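Local coordinates for protein putative oxidoreductase (Pseudomonas putida, PDB 3L6D) that is a putative oxidoreductase that probably binds NADP, with a Rossmann-type nucleotide-binding domain followed by a helical domain related to reductive aminases, at residues L55-S58 with V59-L63; E81-M85 with P86-R90. All coordinates share one frame; numbering follows the deposited sequence.

Contact 1 (L55-S58 with V59-L63); sequences LCES and VKAAL
Ser58 OG accepts a hydrogen bond from the backbone N of Ala61 at 3.1 Å, with an N-H...O angle of 159°. This is a serine N-cap. It starts helix 59-65 in the Rossmann-type domain, just after strand 54-55, the outermost of the sheet on its side in this chain. The hydroxyl lies between the backbone N and the carbonyl carbon of its own residue (chi1 61°), which turns OG back over the first turn of the helix. The side chain caps the helix, while the carbonyl of the same residue takes its first i to i+4 bond, Ser58 O accepting from Ala62 N at 3.2 Å. Replacing Ser58 with an alanine would probably leave Ala61 N without its capping acceptor and the nearby water with one partner fewer. On the polar side, Glu57 and Lys60 do not meet directly; a water joins them. It donates to Glu57 OE2 at 3.0 Å and accepts from Lys60 NZ at 2.8 Å. The same water is hydrogen-bonded to Ser58 OG at 2.8 Å. Around this shell, Cys56 packs on Ala36 and Val59 on Trp38, both of strand 35-38. Cys56 comes to the helix from the loop, and its CB faces the methyl of Ala61. Sulfur is set beside the backbone N of its own residue by a chi1 of -62°. There Cys56 SG sits against Ala62 CA at 3.6 Å.

Contact 2 (E81-M85 with P86-R90); sequences EVLGM and PGVAR
Val88 fits its branched side chain against the C-terminal end of helix 76-84. Val88 CG1 touches Leu83 O at 3.5 Å, and Val88 CG2 touches Val82 O at 3.6 Å. Val88 CG2 also meets Met85 CB at 3.7 Å. With CG1 anti to the backbone N and CG2 beside that N (chi1 169°), the methyls of Val88 spread to two different carbonyls. Leu83 adds a looser apolar contact, Leu83 CD1 lying 4.2 Å from Val88 CG1. The backbone between the helices makes a type II beta turn from Met85 to Val88. It closes with a hydrogen bond from Val88 N to Met85 O at 3.2 Å. The bond is nearly straight at the hydrogen (162°), but the donor stands above the carbonyl plane, 39° out of it. Pro86 and Gly87 fill the two central places of the turn. Gly87 has a positive phi, which favours glycine, and it is the N-cap residue of helix 88-92. Met85, a selenomethionine in this crystal, lies side by side with Pro86. Met85 CB lies 3.2 Å from Pro86 CD, a closeness set largely by the peptide that joins them. Beyond the turn, Val82 and Val88 pack on Val59 of helix 59-65, and Val82 and Leu83 lean on Phe71 of strand 68-71.

Overall arrangement
Contact 1 precedes contact 2 in the chain, and their centres lie about 11 Å apart. Strand 68-71 runs between them in sequence. Both belong to the Rossmann-type domain, where contact 1 leads from strand 54-55, at one end of the sheet in this chain, into helix 59-65 and contact 2 joins helix 76-84 to helix 88-92. They touch through helix 59-65. Val59 CG2 meets the selenium of Met85, Leu63 CD1 meets Val88 CG1, and Lys60 CD lies against the carbonyl oxygen of Pro86. One face of helix 59-65 is thus packed against helix 76-84, the turn and helix 88-92, in the domain that probably binds NADP.

Contact 1 (L55-S58 with V59-L63)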
ATOM      1  N   LEU B  55       3.761 -38.582 -16.418  1.00 18.79           N
ATOM      2  CA  LEU B  55       2.305 -38.624 -16.555  1.00 18.27           C
ATOM      3  C   LEU B  55       1.770 -39.941 -15.983  1.00 18.77           C
ATOM      4  O   LEU B  55       2.217 -41.045 -16.384  1.00 18.71           O
ATOM      5  CB  LEU B  55       1.930 -38.515 -18.053  1.00 18.09           C
ATOM      6  CG  LEU B  55       0.448 -38.582 -18.397  1.00 22.37           C
ATOM      7  CD1 LEU B  55      -0.311 -37.438 -17.701  1.00 17.38           C
ATOM      8  CD2 LEU B  55       0.284 -38.572 -19.957  1.00 18.81           C
ATOM      9  N   CYS B  56       0.819 -39.839 -15.065  1.00 18.41           N
ATOM     10  CA  CYS B  56       0.221 -41.017 -14.436  1.00 20.22           C
ATOM     11  C   CYS B  56      -1.084 -41.340 -15.143  1.00 21.36           C
ATOM     12  O   CYS B  56      -1.743 -40.464 -15.690  1.00 20.19           O
ATOM     13  CB  CYS B  56      -0.103 -40.767 -12.949  1.00 20.27           C
ATOM     14  SG  CYS B  56       1.315 -40.388 -11.882  1.00 23.14           S
ATOM     15  N   GLU B  57      -1.478 -42.598 -15.069  1.00 23.46           N
ATOM     16  CA  GLU B  57      -2.686 -43.058 -15.769  1.00 26.25           C
ATOM     17  C   GLU B  57      -3.997 -42.659 -15.053  1.00 26.03           C
ATOM     18  O   GLU B  57      -5.084 -42.619 -15.672  1.00 25.33           O
ATOM     19  CB  GLU B  57      -2.601 -44.572 -15.994  1.00 28.65           C
ATOM     20  CG  GLU B  57      -2.741 -45.445 -14.738  1.00 44.74           C
ATOM     21  CD  GLU B  57      -2.618 -46.942 -15.052  1.00 32.43           C
ATOM     22  OE1 GLU B  57      -2.568 -47.305 -16.244  1.00 45.12           O
ATOM     23  OE2 GLU B  57      -2.563 -47.753 -14.089  1.00 45.75           O
ATOM     24  N   SER B  58      -3.901 -42.343 -13.767  1.00 24.30           N
ATOM     25  CA  SER B  58      -5.117 -42.113 -12.978  1.00 25.50           C
ATOM     26  C   SER B  58      -4.796 -41.258 -11.767  1.00 24.72           C
ATOM     27  O   SER B  58      -3.612 -41.135 -11.395  1.00 21.65           O
ATOM     28  CB  SER B  58      -5.684 -43.441 -12.469  1.00 25.26           C
ATOM     29  OG  SER B  58      -4.768 -44.111 -11.636  1.00 24.79           O
ATOM     30  N   VAL B  59      -5.858 -40.716 -11.150  1.00 25.08           N
ATOM     31  CA  VAL B  59      -5.760 -40.093  -9.815  1.00 25.56           C
ATOM     32  C   VAL B  59      -5.098 -41.030  -8.797  1.00 25.74           C
ATOM     33  O   VAL B  59      -4.152 -40.636  -8.126  1.00 26.41           O
ATOM     34  CB  VAL B  59      -7.124 -39.606  -9.294  1.00 25.91           C
ATOM     35  CG1 VAL B  59      -6.999 -39.029  -7.860  1.00 24.91           C
ATOM     36  CG2 VAL B  59      -7.732 -38.571 -10.267  1.00 24.91           C
ATOM     37  N   LYS B  60      -5.543 -42.279  -8.715  1.00 25.30           N
ATOM     38  CA  LYS B  60      -4.998 -43.189  -7.713  1.00 26.54           C
ATOM     39  C   LYS B  60      -3.509 -43.448  -7.908  1.00 25.07           C
ATOM     40  O   LYS B  60      -2.771 -43.523  -6.928  1.00 24.52           O
ATOM     41  CB  LYS B  60      -5.812 -44.499  -7.570  1.00 29.26           C
ATOM     42  CG  LYS B  60      -5.802 -45.452  -8.765  1.00 33.34           C
ATOM     43  CD  LYS B  60      -6.757 -46.654  -8.543  1.00 32.51           C
ATOM     44  CE  LYS B  60      -7.322 -47.137  -9.889  1.00 33.91           C
ATOM     45  NZ  LYS B  60      -6.353 -48.077 -10.528  1.00 36.20           N
ATOM     46  N   ALA B  61      -3.066 -43.552  -9.162  1.00 22.84           N
ATOM     47  CA  ALA B  61      -1.639 -43.724  -9.430  1.00 22.86           C
ATOM     48  C   ALA B  61      -0.794 -42.505  -8.986  1.00 21.19           C
ATOM     49  O   ALA B  61       0.298 -42.659  -8.452  1.00 22.28           O
ATOM     50  CB  ALA B  61      -1.398 -44.042 -10.931  1.00 23.19           C
ATOM     51  N   ALA B  62      -1.305 -41.319  -9.246  1.00 20.28           N
ATOM     52  CA  ALA B  62      -0.644 -40.064  -8.847  1.00 20.07           C
ATOM     53  C   ALA B  62      -0.536 -39.955  -7.304  1.00 21.07           C
ATOM     54  O   ALA B  62       0.518 -39.567  -6.759  1.00 20.37           O
ATOM     55  CB  ALA B  62      -1.393 -38.897  -9.425  1.00 18.10           C
ATOM     56  N   LEU B  63      -1.615 -40.344  -6.605  1.00 21.23           N
ATOM     57  CA  LEU B  63      -1.610 -40.375  -5.139  1.00 21.58           C
ATOM     58  C   LEU B  63      -0.585 -41.334  -4.585  1.00 23.43           C
ATOM     59  O   LEU B  63       0.120 -40.995  -3.612  1.00 23.17           O
ATOM     60  CB  LEU B  63      -3.007 -40.704  -4.572  1.00 21.45           C
ATOM     61  CG  LEU B  63      -4.020 -39.587  -4.804  1.00 19.69           C
ATOM     62  CD1 LEU B  63      -5.450 -40.090  -4.431  1.00 21.16           C
ATOM     63  CD2 LEU B  63      -3.628 -38.352  -3.968  1.00 20.11           C
TER
HETATM   64  O   HOH W   1      -4.161 -46.837 -11.782  1.00 40.17           O

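Contact 2 (E81-M85 with P86-R90)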
ATOM      1  N   GLU B  81     -15.297 -35.091  -6.963  1.00 37.07           N
ATOM      2  CA  GLU B  81     -15.243 -36.000  -8.122  1.00 38.20           C
ATOM      3  C   GLU B  81     -13.900 -36.783  -8.207  1.00 38.75           C
ATOM      4  O   GLU B  81     -13.877 -38.030  -8.358  1.00 38.68           O
ATOM      5  CB  GLU B  81     -15.485 -35.199  -9.395  1.00 39.19           C
ATOM      6  CG  GLU B  81     -15.316 -36.000 -10.680  1.00 64.69           C
ATOM      7  CD  GLU B  81     -15.564 -35.172 -11.933  1.00 41.99           C
ATOM      8  OE1 GLU B  81     -15.280 -33.945 -11.932  1.00 64.80           O
ATOM      9  OE2 GLU B  81     -16.041 -35.765 -12.935  1.00 64.99           O
ATOM     10  N   VAL B  82     -12.795 -36.045  -8.095  1.00 37.95           N
ATOM     11  CA  VAL B  82     -11.466 -36.648  -8.034  1.00 37.65           C
ATOM     12  C   VAL B  82     -11.398 -37.679  -6.899  1.00 37.74           C
ATOM     13  O   VAL B  82     -10.967 -38.818  -7.119  1.00 37.92           O
ATOM     14  CB  VAL B  82     -10.347 -35.554  -7.893  1.00 36.96           C
ATOM     15  CG1 VAL B  82      -9.052 -36.154  -7.379  1.00 40.85           C
ATOM     16  CG2 VAL B  82     -10.112 -34.845  -9.219  1.00 40.94           C
ATOM     17  N   LEU B  83     -11.863 -37.293  -5.710  1.00 37.66           N
ATOM     18  CA  LEU B  83     -11.790 -38.139  -4.514  1.00 38.15           C
ATOM     19  C   LEU B  83     -12.717 -39.368  -4.565  1.00 40.65           C
ATOM     20  O   LEU B  83     -12.503 -40.351  -3.841  1.00 39.59           O
ATOM     21  CB  LEU B  83     -12.100 -37.331  -3.238  1.00 36.95           C
ATOM     22  CG  LEU B  83     -11.048 -36.490  -2.480  1.00 34.96           C
ATOM     23  CD1 LEU B  83      -9.624 -37.076  -2.497  1.00 35.35           C
ATOM     24  CD2 LEU B  83     -11.038 -35.133  -3.039  1.00 35.95           C
ATOM     25  N   GLY B  84     -13.744 -39.300  -5.406  1.00 43.79           N
ATOM     26  CA  GLY B  84     -14.710 -40.396  -5.534  1.00 46.87           C
ATOM     27  C   GLY B  84     -14.305 -41.434  -6.563  1.00 49.88           C
ATOM     28  O   GLY B  84     -14.910 -42.502  -6.640  1.00 49.48           O
HETATM   29  N   MSE B  85     -13.270 -41.136  -7.344  1.00 53.00           N
HETATM   30  CA  MSE B  85     -12.860 -42.028  -8.443  1.00 56.40           C
HETATM   31  C   MSE B  85     -12.411 -43.425  -7.972  1.00 53.45           C
HETATM   32  O   MSE B  85     -12.140 -43.614  -6.780  1.00 53.26           O
HETATM   33  CB  MSE B  85     -11.799 -41.350  -9.314  1.00 62.59           C
HETATM   34  CG  MSE B  85     -12.400 -40.374 -10.307  1.00 72.17           C
HETATM   35 SE   MSE B  85     -11.069 -39.250 -11.195  1.00 73.28          SE
HETATM   36  CE  MSE B  85     -11.805 -39.445 -13.021  1.00 72.11           C
ATOM     37  N   PRO B  86     -12.351 -44.412  -8.900  1.00 50.66           N
ATOM     38  CA  PRO B  86     -12.065 -45.817  -8.508  1.00 47.88           C
ATOM     39  C   PRO B  86     -10.758 -45.995  -7.730  1.00 44.01           C
ATOM     40  O   PRO B  86      -9.690 -45.621  -8.239  1.00 44.53           O
ATOM     41  CB  PRO B  86     -11.996 -46.564  -9.855  1.00 48.36           C
ATOM     42  CG  PRO B  86     -11.947 -45.490 -10.918  1.00 49.23           C
ATOM     43  CD  PRO B  86     -12.627 -44.293 -10.347  1.00 49.74           C
ATOM     44  N   GLY B  87     -10.858 -46.527  -6.507  1.00 40.11           N
ATOM     45  CA  GLY B  87      -9.680 -46.863  -5.670  1.00 36.85           C
ATOM     46  C   GLY B  87      -8.932 -45.679  -5.065  1.00 33.77           C
ATOM     47  O   GLY B  87      -7.832 -45.815  -4.512  1.00 33.38           O
ATOM     48  N   VAL B  88      -9.517 -44.505  -5.184  1.00 31.12           N
ATOM     49  CA  VAL B  88      -8.895 -43.316  -4.648  1.00 30.25           C
ATOM     50  C   VAL B  88      -8.845 -43.367  -3.130  1.00 29.60           C
ATOM     51  O   VAL B  88      -7.794 -43.123  -2.555  1.00 28.49           O
ATOM     52  CB  VAL B  88      -9.578 -42.035  -5.183  1.00 30.09           C
ATOM     53  CG1 VAL B  88      -9.105 -40.789  -4.411  1.00 29.62           C
ATOM     54  CG2 VAL B  88      -9.240 -41.898  -6.654  1.00 30.52           C
ATOM     55  N   ALA B  89      -9.961 -43.727  -2.485  1.00 29.84           N
ATOM     56  CA  ALA B  89      -9.999 -43.785  -1.029  1.00 30.61           C
ATOM     57  C   ALA B  89      -8.830 -44.605  -0.493  1.00 30.74           C
ATOM     58  O   ALA B  89      -8.062 -44.124   0.378  1.00 31.23           O
ATOM     59  CB  ALA B  89     -11.323 -44.335  -0.532  1.00 32.31           C
ATOM     60  N   ARG B  90      -8.665 -45.814  -1.025  1.00 29.04           N
ATOM     61  CA  ARG B  90      -7.562 -46.659  -0.623  1.00 30.40           C
ATOM     62  C   ARG B  90      -6.200 -45.968  -0.856  1.00 28.09           C
ATOM     63  O   ARG B  90      -5.317 -46.080  -0.017  1.00 27.09           O
ATOM     64  CB  ARG B  90      -7.658 -48.046  -1.292  1.00 33.86           C
ATOM     65  CG  ARG B  90      -6.920 -49.181  -0.581  1.00 59.78           C
ATOM     66  CD  ARG B  90      -5.807 -49.678  -1.479  1.00 38.86           C
ATOM     67  NE  ARG B  90      -4.768 -50.516  -0.854  1.00 60.64           N
ATOM     68  CZ  ARG B  90      -3.728 -50.051  -0.144  1.00 42.32           C
ATOM     69  NH1 ARG B  90      -3.595 -48.739   0.101  1.00 60.95           N
ATOM     70  NH2 ARG B  90      -2.828 -50.899   0.350  1.00 60.46           N
TER